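Local coordinates for scarecrow-like protein 3 (Arabidopsis thaliana, PDB 6KPB) that probably acts as a plant-development transcription factor of the GRAS family and binds zinc finger proteins such as JACKDAW, at residues A[169-172]-A[178-181]. Numbering follows the deposited sequence.
Sequences VIDL and AQWL
V169 and D171 meet the indole of W180 in a buried strand-to-helix contact, part apolar and part polar, inside the first half of a right-handed beta-alpha-beta unit of the Rossmann-like GRAS domain. Both strand residues belong to the predicted VHIID motif, and their side chains leave the same side of the strand, whereas I170 between them turns away. The branched V169 suits a strand facing a ring: with CG1 anti to the backbone N (chi1 177°), this methyl lies over the six-membered ring in a CH-pi contact, 3.9 Å from its centroid and 3.6 Å from W180 CH2. On the opposite face lies the aliphatic CG of Q179, W180's own neighbour in the helix. D171 works at the ring's edge, where the indole offers its one polar atom: W180 NE1 donates to D171 OD2 at 2.7 Å, bent to 145° and entering from above the carboxylate plane, which stands 83° from the ring. The other oxygen, OD1, accepts from the backbone N of D173, so both carboxylate oxygens are engaged. A leucine in place of W180 would probably leave D171 OD2 without its N-H donor and V169 without a flat surface to pack on. Parallel strands 196-203 and 251-257 flank strand 166-171, S255 of the latter binding Q179 NE2, while helix 145-160 packs N154 and I157 against W180.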
ATOM      1  N   VAL A 169     -22.982 -25.618  14.477  1.00 81.24           N
ATOM      2  CA  VAL A 169     -23.184 -24.271  13.955  1.00 79.65           C
ATOM      3  C   VAL A 169     -22.167 -24.031  12.848  1.00 88.98           C
ATOM      4  O   VAL A 169     -20.977 -24.323  13.016  1.00 87.13           O
ATOM      5  CB  VAL A 169     -23.053 -23.209  15.062  1.00 80.35           C
ATOM      6  CG1 VAL A 169     -23.194 -21.815  14.479  1.00 74.39           C
ATOM      7  CG2 VAL A 169     -24.093 -23.441  16.147  1.00 74.61           C
ATOM      8  N   ILE A 170     -22.633 -23.505  11.720  1.00 83.23           N
ATOM      9  CA  ILE A 170     -21.781 -23.202  10.577  1.00 85.17           C
ATOM     10  C   ILE A 170     -21.699 -21.689  10.438  1.00 84.87           C
ATOM     11  O   ILE A 170     -22.720 -21.021  10.234  1.00 75.67           O
ATOM     12  CB  ILE A 170     -22.309 -23.847   9.288  1.00 89.64           C
ATOM     13  CG1 ILE A 170     -22.379 -25.367   9.445  1.00 88.51           C
ATOM     14  CG2 ILE A 170     -21.426 -23.473   8.109  1.00 89.89           C
ATOM     15  CD1 ILE A 170     -22.912 -26.078   8.225  1.00 93.73           C
ATOM     16  N   ASP A 171     -20.486 -21.151  10.551  1.00 87.03           N
ATOM     17  CA  ASP A 171     -20.233 -19.718  10.432  1.00 80.76           C
ATOM     18  C   ASP A 171     -19.594 -19.465   9.071  1.00 89.02           C
ATOM     19  O   ASP A 171     -18.445 -19.856   8.833  1.00 97.20           O
ATOM     20  CB  ASP A 171     -19.337 -19.234  11.572  1.00 79.76           C
ATOM     21  CG  ASP A 171     -19.189 -17.721  11.613  1.00 87.59           C
ATOM     22  OD1 ASP A 171     -19.642 -17.039  10.670  1.00 93.07           O
ATOM     23  OD2 ASP A 171     -18.619 -17.211  12.599  1.00 92.43           O
ATOM     24  N   LEU A 172     -20.339 -18.809   8.176  1.00 83.00           N
ATOM     25  CA  LEU A 172     -19.855 -18.575   6.821  1.00 85.60           C
ATOM     26  C   LEU A 172     -18.816 -17.463   6.744  1.00 87.03           C
ATOM     27  O   LEU A 172     -18.089 -17.383   5.748  1.00 90.12           O
ATOM     28  CB  LEU A 172     -21.029 -18.254   5.894  1.00 84.32           C
ATOM     29  CG  LEU A 172     -22.121 -19.322   5.816  1.00 94.22           C
ATOM     30  CD1 LEU A 172     -23.161 -18.955   4.771  1.00 98.19           C
ATOM     31  CD2 LEU A 172     -21.524 -20.691   5.522  1.00 99.72           C
ATOM     32  N   ALA A 178     -16.478 -12.988  19.066  1.00 89.94           N
ATOM     33  CA  ALA A 178     -17.449 -12.519  20.051  1.00 86.22           C
ATOM     34  C   ALA A 178     -18.846 -13.065  19.796  1.00 87.47           C
ATOM     35  O   ALA A 178     -19.654 -13.139  20.728  1.00 87.63           O
ATOM     36  CB  ALA A 178     -17.487 -10.990  20.062  1.00 72.44           C
ATOM     37  N   GLN A 179     -19.148 -13.448  18.553  1.00 86.49           N
ATOM     38  CA  GLN A 179     -20.470 -13.974  18.237  1.00 85.61           C
ATOM     39  C   GLN A 179     -20.730 -15.292  18.956  1.00 88.33           C
ATOM     40  O   GLN A 179     -21.825 -15.511  19.487  1.00 93.08           O
ATOM     41  CB  GLN A 179     -20.610 -14.153  16.726  1.00 86.26           C
ATOM     42  CG  GLN A 179     -21.906 -14.811  16.288  1.00 88.82           C
ATOM     43  CD  GLN A 179     -22.024 -14.904  14.779  1.00101.51           C
ATOM     44  OE1 GLN A 179     -21.019 -14.899  14.067  1.00109.95           O
ATOM     45  NE2 GLN A 179     -23.252 -14.982  14.283  1.00 98.21           N
ATOM     46  N   TRP A 180     -19.739 -16.182  18.986  1.00 87.65           N
ATOM     47  CA  TRP A 180     -19.925 -17.501  19.575  1.00 89.95           C
ATOM     48  C   TRP A 180     -19.449 -17.596  21.019  1.00 92.07           C
ATOM     49  O   TRP A 180     -19.821 -18.548  21.713  1.00 94.37           O
ATOM     50  CB  TRP A 180     -19.212 -18.567  18.734  1.00 73.17           C
ATOM     51  CG  TRP A 180     -19.484 -18.447  17.259  1.00 77.68           C
ATOM     52  CD1 TRP A 180     -18.559 -18.338  16.262  1.00 84.30           C
ATOM     53  CD2 TRP A 180     -20.769 -18.406  16.618  1.00 75.41           C
ATOM     54  NE1 TRP A 180     -19.183 -18.241  15.042  1.00 88.51           N
ATOM     55  CE2 TRP A 180     -20.540 -18.279  15.233  1.00 75.84           C
ATOM     56  CE3 TRP A 180     -22.088 -18.468  17.079  1.00 76.04           C
ATOM     57  CZ2 TRP A 180     -21.579 -18.212  14.307  1.00 73.07           C
ATOM     58  CZ3 TRP A 180     -23.117 -18.400  16.157  1.00 69.53           C
ATOM     59  CH2 TRP A 180     -22.857 -18.272  14.788  1.00 71.36           C
ATOM     60  N   LEU A 181     -18.636 -16.644  21.485  1.00 92.72           N
ATOM     61  CA  LEU A 181     -18.256 -16.637  22.894  1.00 90.86           C
ATOM     62  C   LEU A 181     -19.476 -16.452  23.788  1.00 89.80           C
ATOM     63  O   LEU A 181     -19.593 -17.100  24.835  1.00 90.53           O
ATOM     64  CB  LEU A 181     -17.223 -15.540  23.158  1.00 93.75           C
ATOM     65  CG  LEU A 181     -15.800 -15.782  22.648  1.00 88.83           C
ATOM     66  CD1 LEU A 181     -14.967 -14.517  22.764  1.00 85.07           C
ATOM     67  CD2 LEU A 181     -15.146 -16.923  23.407  1.00 79.81           C
TER